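Local coordinates for protein FAD-dependent pyridine nucleotide-disulphide oxidoreductase (Desulfovibrio vulgaris, PDB 3IWA) that probably uses FAD to carry electrons from a reduced pyridine nucleotide to a disulphide or related acceptor, at residues 157-162 with 182-187; 210-215 with 343-348; 389-394 with 401-406. All coordinates share one frame; numbering follows the deposited sequence.

Contact 1 of 3, residues 157-162 with 182-187; sequences GEVSKA and WGIDTT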
loop_
_atom_site.group_PDB
_atom_site.type_symbol
_atom_site.label_atom_id
_atom_site.label_comp_id
_atom_site.label_asym_id
_atom_site.label_seq_id
_atom_site.Cartn_x
_atom_site.Cartn_y
_atom_site.Cartn_z
ATOM N N GLY A 157 -28.015 25.471 -16.122
ATOM C CA GLY A 157 -28.717 26.738 -15.960
ATOM C C GLY A 157 -29.634 26.850 -14.752
ATOM O O GLY A 157 -30.327 27.857 -14.605
ATOM N N GLU A 158 -29.646 25.830 -13.888
ATOM C CA GLU A 158 -30.532 25.809 -12.702
ATOM C C GLU A 158 -29.994 26.627 -11.518
ATOM O O GLU A 158 -30.754 27.302 -10.817
ATOM C CB GLU A 158 -30.728 24.378 -12.204
ATOM C CG GLU A 158 -31.590 23.475 -13.057
ATOM C CD GLU A 158 -32.012 22.192 -12.309
ATOM O OE1 GLU A 158 -32.859 21.433 -12.840
ATOM O OE2 GLU A 158 -31.502 21.942 -11.187
ATOM N N VAL A 159 -28.686 26.513 -11.288
ATOM C CA VAL A 159 -28.010 27.133 -10.143
ATOM C C VAL A 159 -27.002 28.171 -10.652
ATOM O O VAL A 159 -26.281 27.929 -11.606
ATOM C CB VAL A 159 -27.305 26.062 -9.270
ATOM C CG1 VAL A 159 -26.541 26.706 -8.126
ATOM C CG2 VAL A 159 -28.324 25.068 -8.726
ATOM N N SER A 160 -26.983 29.334 -10.017
ATOM C CA SER A 160 -26.086 30.412 -10.399
ATOM C C SER A 160 -24.983 30.494 -9.375
ATOM O O SER A 160 -23.802 30.504 -9.725
ATOM C CB SER A 160 -26.833 31.764 -10.473
ATOM O OG SER A 160 -25.920 32.851 -10.687
ATOM N N LYS A 161 -25.364 30.557 -8.101
ATOM C CA LYS A 161 -24.366 30.612 -7.040
ATOM C C LYS A 161 -24.565 29.563 -5.951
ATOM O O LYS A 161 -25.661 29.414 -5.394
ATOM C CB LYS A 161 -24.300 32.015 -6.453
ATOM C CG LYS A 161 -23.817 33.077 -7.458
ATOM C CD LYS A 161 -23.036 34.212 -6.801
ATOM C CE LYS A 161 -22.409 35.130 -7.850
ATOM N NZ LYS A 161 -23.095 36.442 -7.950
ATOM N N ALA A 162 -23.477 28.837 -5.674
ATOM C CA ALA A 162 -23.414 27.841 -4.608
ATOM C C ALA A 162 -22.434 28.286 -3.526
ATOM O O ALA A 162 -21.300 28.639 -3.826
ATOM C CB ALA A 162 -23.007 26.485 -5.151
ATOM N N TRP A 182 -20.758 21.517 -13.807
ATOM C CA TRP A 182 -21.818 22.443 -14.157
ATOM C C TRP A 182 -21.421 23.899 -14.300
ATOM O O TRP A 182 -22.286 24.720 -14.611
ATOM C CB TRP A 182 -22.927 22.356 -13.121
ATOM C CG TRP A 182 -23.539 21.022 -12.998
ATOM C CD1 TRP A 182 -23.601 20.257 -11.874
ATOM C CD2 TRP A 182 -24.193 20.279 -14.031
ATOM N NE1 TRP A 182 -24.258 19.080 -12.138
ATOM C CE2 TRP A 182 -24.631 19.067 -13.455
ATOM C CE3 TRP A 182 -24.448 20.516 -15.387
ATOM C CZ2 TRP A 182 -25.305 18.094 -14.186
ATOM C CZ3 TRP A 182 -25.128 19.553 -16.111
ATOM C CH2 TRP A 182 -25.548 18.356 -15.510
ATOM N N GLY A 183 -20.148 24.236 -14.086
ATOM C CA GLY A 183 -19.724 25.651 -14.146
ATOM C C GLY A 183 -20.411 26.614 -13.160
ATOM O O GLY A 183 -20.534 27.822 -13.407
ATOM N N ILE A 184 -20.838 26.078 -12.027
ATOM C CA ILE A 184 -21.482 26.859 -10.990
ATOM C C ILE A 184 -20.425 27.665 -10.257
ATOM O O ILE A 184 -19.379 27.137 -9.888
ATOM C CB ILE A 184 -22.235 25.927 -10.010
ATOM C CG1 ILE A 184 -23.392 25.223 -10.736
ATOM C CG2 ILE A 184 -22.766 26.706 -8.854
ATOM C CD1 ILE A 184 -24.030 24.059 -9.960
ATOM N N ASP A 185 -20.699 28.948 -10.063
ATOM C CA ASP A 185 -19.904 29.816 -9.180
ATOM C C ASP A 185 -19.944 29.330 -7.724
ATOM O O ASP A 185 -20.992 29.348 -7.068
ATOM C CB ASP A 185 -20.416 31.257 -9.274
ATOM C CG ASP A 185 -19.488 32.271 -8.581
ATOM O OD1 ASP A 185 -18.876 31.957 -7.530
ATOM O OD2 ASP A 185 -19.387 33.395 -9.093
ATOM N N THR A 186 -18.787 28.892 -7.240
ATOM C CA THR A 186 -18.707 28.119 -6.016
ATOM C C THR A 186 -17.748 28.730 -5.026
ATOM O O THR A 186 -16.626 29.073 -5.378
ATOM C CB THR A 186 -18.300 26.669 -6.332
ATOM O OG1 THR A 186 -19.160 26.173 -7.356
ATOM C CG2 THR A 186 -18.461 25.776 -5.121
ATOM N N THR A 187 -18.213 28.848 -3.784
ATOM C CA THR A 187 -17.431 29.379 -2.664
ATOM C C THR A 187 -17.515 28.418 -1.480
ATOM O O THR A 187 -18.591 27.931 -1.143
ATOM C CB THR A 187 -17.962 30.734 -2.218
ATOM O OG1 THR A 187 -18.101 31.566 -3.369
ATOM C CG2 THR A 187 -17.040 31.397 -1.198
#

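Contact 2 of 3, residues 210-215 with 343-348; sequences HDLEKN and KLFEGS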
loop_
_atom_site.group_PDB
_atom_site.type_symbol
_atom_site.label_atom_id
_atom_site.label_comp_id
_atom_site.label_asym_id
_atom_site.label_seq_id
_atom_site.Cartn_x
_atom_site.Cartn_y
_atom_site.Cartn_z
ATOM N N HIS A 210 -4.941 25.786 -2.893
ATOM C CA HIS A 210 -4.504 26.411 -4.145
ATOM C C HIS A 210 -5.143 25.730 -5.318
ATOM O O HIS A 210 -5.550 26.402 -6.261
ATOM C CB HIS A 210 -2.989 26.368 -4.340
ATOM C CG HIS A 210 -2.532 26.894 -5.676
ATOM N ND1 HIS A 210 -1.948 26.092 -6.636
ATOM C CD2 HIS A 210 -2.587 28.141 -6.213
ATOM C CE1 HIS A 210 -1.641 26.824 -7.693
ATOM N NE2 HIS A 210 -2.035 28.065 -7.469
ATOM N N ASP A 211 -5.206 24.400 -5.275
ATOM C CA ASP A 211 -5.872 23.668 -6.319
ATOM C C ASP A 211 -7.268 24.241 -6.488
ATOM O O ASP A 211 -7.695 24.448 -7.615
ATOM C CB ASP A 211 -5.906 22.160 -6.037
ATOM C CG ASP A 211 -6.469 21.348 -7.220
ATOM O OD1 ASP A 211 -7.700 21.348 -7.400
ATOM O OD2 ASP A 211 -5.709 20.699 -7.975
ATOM N N LEU A 212 -7.969 24.534 -5.390
ATOM C CA LEU A 212 -9.333 25.067 -5.507
ATOM C C LEU A 212 -9.352 26.512 -6.072
ATOM O O LEU A 212 -10.118 26.819 -6.976
ATOM C CB LEU A 212 -10.078 25.028 -4.171
ATOM C CG LEU A 212 -10.275 23.695 -3.435
ATOM C CD1 LEU A 212 -11.251 23.945 -2.330
ATOM C CD2 LEU A 212 -10.764 22.562 -4.333
ATOM N N GLU A 213 -8.522 27.384 -5.517
ATOM C CA GLU A 213 -8.534 28.781 -5.896
ATOM C C GLU A 213 -8.083 29.049 -7.328
ATOM O O GLU A 213 -8.540 30.005 -7.950
ATOM C CB GLU A 213 -7.681 29.586 -4.953
ATOM C CG GLU A 213 -8.235 29.632 -3.570
ATOM C CD GLU A 213 -7.236 30.184 -2.595
ATOM O OE1 GLU A 213 -6.025 30.035 -2.871
ATOM O OE2 GLU A 213 -7.659 30.756 -1.562
ATOM N N LYS A 214 -7.208 28.207 -7.852
ATOM C CA LYS A 214 -6.707 28.420 -9.187
ATOM C C LYS A 214 -7.682 27.866 -10.226
ATOM O O LYS A 214 -7.587 28.185 -11.421
ATOM C CB LYS A 214 -5.288 27.870 -9.325
ATOM C CG LYS A 214 -5.078 26.664 -10.207
ATOM C CD LYS A 214 -3.563 26.319 -10.223
ATOM C CE LYS A 214 -3.114 25.491 -11.424
ATOM N NZ LYS A 214 -2.028 24.512 -11.008
ATOM N N ASN A 215 -8.632 27.055 -9.776
ATOM C CA ASN A 215 -9.723 26.634 -10.648
ATOM C C ASN A 215 -11.034 27.338 -10.250
ATOM O O ASN A 215 -12.111 26.776 -10.390
ATOM C CB ASN A 215 -9.852 25.097 -10.661
ATOM C CG ASN A 215 -8.626 24.410 -11.271
ATOM O OD1 ASN A 215 -8.662 23.922 -12.408
ATOM N ND2 ASN A 215 -7.539 24.372 -10.519
ATOM N N LYS A 343 -10.016 13.605 -4.714
ATOM C CA LYS A 343 -9.529 14.075 -5.990
ATOM C C LYS A 343 -10.047 15.505 -6.199
ATOM O O LYS A 343 -11.249 15.772 -6.054
ATOM C CB LYS A 343 -9.986 13.128 -7.097
ATOM C CG LYS A 343 -9.756 13.631 -8.535
ATOM C CD LYS A 343 -8.460 13.122 -9.175
ATOM C CE LYS A 343 -8.112 13.923 -10.455
ATOM N NZ LYS A 343 -7.898 15.392 -10.196
ATOM N N LEU A 344 -9.112 16.417 -6.482
ATOM C CA LEU A 344 -9.411 17.837 -6.705
ATOM C C LEU A 344 -9.248 18.130 -8.207
ATOM O O LEU A 344 -9.326 17.225 -9.024
ATOM C CB LEU A 344 -8.553 18.758 -5.801
ATOM C CG LEU A 344 -8.614 18.504 -4.291
ATOM C CD1 LEU A 344 -7.620 19.353 -3.556
ATOM C CD2 LEU A 344 -9.995 18.760 -3.775
ATOM N N PHE A 345 -9.054 19.376 -8.599
ATOM C CA PHE A 345 -9.046 19.685 -10.031
ATOM C C PHE A 345 -7.861 19.029 -10.708
ATOM O O PHE A 345 -8.032 18.261 -11.637
ATOM C CB PHE A 345 -9.080 21.183 -10.261
ATOM C CG PHE A 345 -10.402 21.786 -9.922
ATOM C CD1 PHE A 345 -11.421 21.800 -10.852
ATOM C CD2 PHE A 345 -10.641 22.285 -8.657
ATOM C CE1 PHE A 345 -12.673 22.341 -10.538
ATOM C CE2 PHE A 345 -11.872 22.830 -8.319
ATOM C CZ PHE A 345 -12.899 22.865 -9.265
ATOM N N GLU A 346 -6.668 19.300 -10.205
ATOM C CA GLU A 346 -5.435 18.730 -10.767
ATOM C C GLU A 346 -4.716 17.799 -9.776
ATOM O O GLU A 346 -4.213 16.754 -10.164
ATOM C CB GLU A 346 -4.500 19.854 -11.231
ATOM C CG GLU A 346 -5.111 20.766 -12.314
ATOM C CD GLU A 346 -4.703 22.222 -12.133
ATOM O OE1 GLU A 346 -3.488 22.467 -11.919
ATOM O OE2 GLU A 346 -5.584 23.116 -12.199
ATOM N N GLY A 347 -4.680 18.147 -8.503
ATOM C CA GLY A 347 -4.038 17.270 -7.528
ATOM C C GLY A 347 -5.005 16.315 -6.867
ATOM O O GLY A 347 -6.211 16.426 -7.034
ATOM N N SER A 348 -4.435 15.376 -6.122
ATOM C CA SER A 348 -5.146 14.468 -5.256
ATOM C C SER A 348 -4.509 14.552 -3.908
ATOM O O SER A 348 -3.323 14.748 -3.817
ATOM C CB SER A 348 -5.010 13.052 -5.754
ATOM O OG SER A 348 -5.815 12.877 -6.901
#

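Contact 3 of 3, residues 389-394 with 401-406; sequences QLVVDR and GIQGFS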
loop_
_atom_site.group_PDB
_atom_site.type_symbol
_atom_site.label_atom_id
_atom_site.label_comp_id
_atom_site.label_asym_id
_atom_site.label_seq_id
_atom_site.Cartn_x
_atom_site.Cartn_y
_atom_site.Cartn_z
ATOM N N GLN A 389 3.752 13.717 4.337
ATOM C CA GLN A 389 3.985 14.149 5.687
ATOM C C GLN A 389 3.690 12.966 6.599
ATOM O O GLN A 389 2.696 12.274 6.407
ATOM C CB GLN A 389 3.109 15.371 6.018
ATOM C CG GLN A 389 3.363 16.612 5.107
ATOM C CD GLN A 389 2.653 17.922 5.589
ATOM O OE1 GLN A 389 3.011 19.032 5.185
ATOM N NE2 GLN A 389 1.665 17.780 6.427
ATOM N N LEU A 390 4.572 12.731 7.565
ATOM C CA LEU A 390 4.540 11.581 8.423
ATOM C C LEU A 390 4.446 12.104 9.824
ATOM O O LEU A 390 5.200 13.016 10.184
ATOM C CB LEU A 390 5.825 10.755 8.255
ATOM C CG LEU A 390 5.894 9.319 8.797
ATOM C CD1 LEU A 390 5.020 8.386 7.925
ATOM C CD2 LEU A 390 7.393 8.765 8.865
ATOM N N VAL A 391 3.518 11.553 10.609
ATOM C CA VAL A 391 3.259 12.054 11.955
ATOM C C VAL A 391 3.748 11.059 12.945
ATOM O O VAL A 391 3.341 9.920 12.931
ATOM C CB VAL A 391 1.755 12.360 12.193
ATOM C CG1 VAL A 391 1.571 12.998 13.513
ATOM C CG2 VAL A 391 1.196 13.283 11.104
ATOM N N VAL A 392 4.631 11.497 13.835
ATOM C CA VAL A 392 5.413 10.588 14.672
ATOM C C VAL A 392 5.337 10.985 16.135
ATOM O O VAL A 392 5.493 12.158 16.473
ATOM C CB VAL A 392 6.897 10.628 14.239
ATOM C CG1 VAL A 392 7.740 9.762 15.143
ATOM C CG2 VAL A 392 7.036 10.217 12.785
ATOM N N ASP A 393 5.139 10.015 17.016
ATOM C CA ASP A 393 5.210 10.288 18.417
ATOM C C ASP A 393 6.666 10.270 18.886
ATOM O O ASP A 393 7.311 9.248 18.767
ATOM C CB ASP A 393 4.450 9.233 19.207
ATOM C CG ASP A 393 4.410 9.544 20.703
ATOM O OD1 ASP A 393 4.205 10.727 21.024
ATOM O OD2 ASP A 393 4.558 8.622 21.532
ATOM N N ARG A 394 7.162 11.366 19.455
ATOM C CA ARG A 394 8.569 11.423 19.909
ATOM C C ARG A 394 9.024 10.299 20.836
ATOM O O ARG A 394 9.960 9.579 20.502
ATOM C CB ARG A 394 8.923 12.775 20.538
ATOM C CG ARG A 394 9.528 13.782 19.566
ATOM C CD ARG A 394 10.302 14.912 20.282
ATOM N NE ARG A 394 10.168 16.157 19.526
ATOM C CZ ARG A 394 11.020 16.597 18.588
ATOM N NH1 ARG A 394 12.130 15.919 18.273
ATOM N NH2 ARG A 394 10.765 17.755 17.961
ATOM N N GLY A 401 0.255 8.660 11.799
ATOM C CA GLY A 401 -0.436 9.094 10.622
ATOM C C GLY A 401 0.483 9.470 9.488
ATOM O O GLY A 401 1.702 9.631 9.662
ATOM N N ILE A 402 -0.135 9.616 8.322
ATOM C CA ILE A 402 0.535 9.913 7.111
ATOM C C ILE A 402 -0.477 10.610 6.215
ATOM O O ILE A 402 -1.622 10.187 6.178
ATOM C CB ILE A 402 1.121 8.646 6.461
ATOM C CG1 ILE A 402 1.938 9.032 5.251
ATOM C CG2 ILE A 402 0.040 7.620 6.071
ATOM C CD1 ILE A 402 2.765 7.914 4.694
ATOM N N GLN A 403 -0.063 11.718 5.578
ATOM C CA GLN A 403 -0.851 12.373 4.558
ATOM C C GLN A 403 -0.005 12.825 3.377
ATOM O O GLN A 403 1.167 12.912 3.470
ATOM C CB GLN A 403 -1.520 13.596 5.118
ATOM C CG GLN A 403 -2.460 13.345 6.251
ATOM C CD GLN A 403 -1.780 13.302 7.533
ATOM O OE1 GLN A 403 -0.892 14.097 7.777
ATOM N NE2 GLN A 403 -2.190 12.381 8.404
ATOM N N GLY A 404 -0.620 13.149 2.257
ATOM C CA GLY A 404 0.141 13.600 1.121
ATOM C C GLY A 404 -0.680 14.313 0.073
ATOM O O GLY A 404 -1.917 14.280 0.105
ATOM N N PHE A 405 0.028 14.919 -0.877
ATOM C CA PHE A 405 -0.598 15.541 -2.023
ATOM C C PHE A 405 0.268 15.315 -3.255
ATOM O O PHE A 405 1.492 15.318 -3.173
ATOM C CB PHE A 405 -0.802 17.031 -1.737
ATOM C CG PHE A 405 -1.437 17.802 -2.857
ATOM C CD1 PHE A 405 -2.790 18.059 -2.856
ATOM C CD2 PHE A 405 -0.670 18.309 -3.878
ATOM C CE1 PHE A 405 -3.379 18.809 -3.847
ATOM C CE2 PHE A 405 -1.261 19.051 -4.895
ATOM C CZ PHE A 405 -2.622 19.296 -4.871
ATOM N N SER A 406 -0.384 15.081 -4.383
ATOM C CA SER A 406 0.302 14.841 -5.648
ATOM C C SER A 406 -0.593 15.109 -6.858
ATOM O O SER A 406 -1.790 14.922 -6.799
ATOM C CB SER A 406 0.777 13.382 -5.742
ATOM O OG SER A 406 1.637 13.217 -6.871
#

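Contact 1 of 3, residues 157-162 with 182-187
The CB of A162 rests on CG2 of I184 at 3.7 Å, and the same methyl, CG2 of I184, also meets CG1 of V159 at 3.8 Å, so one branch of the isoleucine serves two residues of the facing segment. In I184, CG1 lies beside the backbone N (chi1 -65°), which leaves CG2 anti to that N and against A162 and V159, while CD1 of I184 crosses V159 and comes near its CB.

The backbones beside this cluster pair in parallel, K161 with D185 and A162 with T186. A162 is bonded through both its N and its O: the N gives a nearly straight bond to D185 O at 2.9 Å, and the O accepts from T187 N at 3.1 Å. Ahead of these, the bond from D185 N to S160 O is long and weak, where the strands begin to part. On the face that carries K161 and D185 the two side chains run side by side, but K161 NZ and D185 OD2 stay 4.9 Å apart, a loose attraction at most.

Farther out, D248 accepts from the backbone N of S160 and K161, and L178 of helix 169-182 covers A162 and I184. The segments enter the two strands of a beta-alpha-beta crossover, strand 161-165, helix 169-182, strand 185-189, in a Rossmann-type nucleotide-binding domain. The chemistry suggests that backbone bonds and apolar packing, more than the distant K161-D185 charges, hold the strands together here.

Contact 2 of 3, residues 210-215 with 343-348
D211 reaches from the last turn of helix 202-214 into the turn 343-348 and takes three backbone N-H groups with one carboxylate. Its CG lies anti to the backbone N (chi1 -173°), which carries the group off the helix toward L344-G347. OD1 accepts from F345 N at 2.7 Å, on the syn side and somewhat out of plane. OD2 takes two donors: E346 N comes to its syn lone pair, whereas G347 N, at 2.8 Å, meets it from above the carboxylate plane. Such a cluster of peptide N-H groups would probably stabilise the negative charge of this buried aspartate.

One residue on, L212 sends CD2 to CD2 of L344 at 3.9 Å and to the rim of the F345 ring, with L172 and V176 of helix 169-182 also packing on L212. The contact thus joins a helix of the Rossmann-type nucleotide-binding domain to the turn between strands 340-343 and 348-353, which belong to the antiparallel sheet of the dimerisation domain.

K214 crosses E346 at about a right angle, and its NZ makes a salt bridge to E346 OE1 of 2.7 Å on the syn lone pair.

N215, just past the helix, lays its side chain over F345. CB sits above the ring centre at 3.5 Å from the centroid, a CH-pi contact 13° off the normal, and the amide lies almost parallel to the ring (5°), displaced toward CB and CG of F345. D211 OD1 lies at the edge of this ring, in its plane. ND2 of N215 is held twice, donating in its amide plane to E346 OE2 at 2.9 Å and back to D211 O within the helix, which fixes the rotation of the amide.

Contact 3 of 3, residues 389-394 with 401-406
Q389 and Q403 form an antiparallel hydrogen-bonded pair through their main chains: Q389 N donates to Q403 O at 2.8 Å, and Q403 N returns a bond to Q389 O at 2.9 Å. Both are close to straight. Two residues along, V391 N gives another bond of 2.8 Å to G401 O, which it meets from above the carbonyl plane. Between them L390 and I402 make the non-hydrogen-bonded pair; there the CA of I402 approaches Q389 O at 3.3 Å in a CA-H...O contact, so this carbonyl takes both an amide and a polarised C-H.

Side chains divide cleanly between the faces. L390 and I402 share one face and meet through their outermost methyls, CD1 to CD1 at 4.0 Å, the two chains crossing at a slant. I402 has CG1 anti to its backbone N (chi1 -174°), and this carbon packs over Q389 O. Beyond them, A457 of helix 449-461 lies against L390, while I416 and V419 of helix 409-423 cover I402.

Q389, V391 and Q403 occupy the other face. The Q403 chain is bent at chi2 (86°), which swings its amide across toward V391, and OE1 reaches CG2 of the valine at 4.0 Å. Beside it G401 presents only backbone to V391, whose CB lies against G401 O. The NE2 atoms of the glutamines donate elsewhere, that of Q403 to L354 O and that of Q389 to S201 OG. L204 of helix 202-214, from the nucleotide-binding domain, packs on both.

With its antiparallel ladder and short connection, the pair of strands 386-393 and 399-406 is a beta hairpin in the antiparallel sheet of the dimerisation domain.

Overall arrangement
The three contacts follow one another along the chain, each closing before the next opens. Contact 1 pairs two strands of the parallel Rossmann-type sheet; strand 185-189 then leads to helix 202-214, which supplies the first segment of contact 2, with the centres of the two about 17 Å apart. Contact 2 joins the domains, because helix 202-214 belongs to the nucleotide-binding domain and the 343-348 loop to the dimerisation domain, whose antiparallel sheet holds contact 3. Contacts 2 and 3 touch, S348 N lying 2.8 Å from S406 O in a probable hydrogen bond and F405 packing on G347 and L344, although their centres are about 21 Å apart. Contact 1 lies about 35 Å from contact 3, centre to centre.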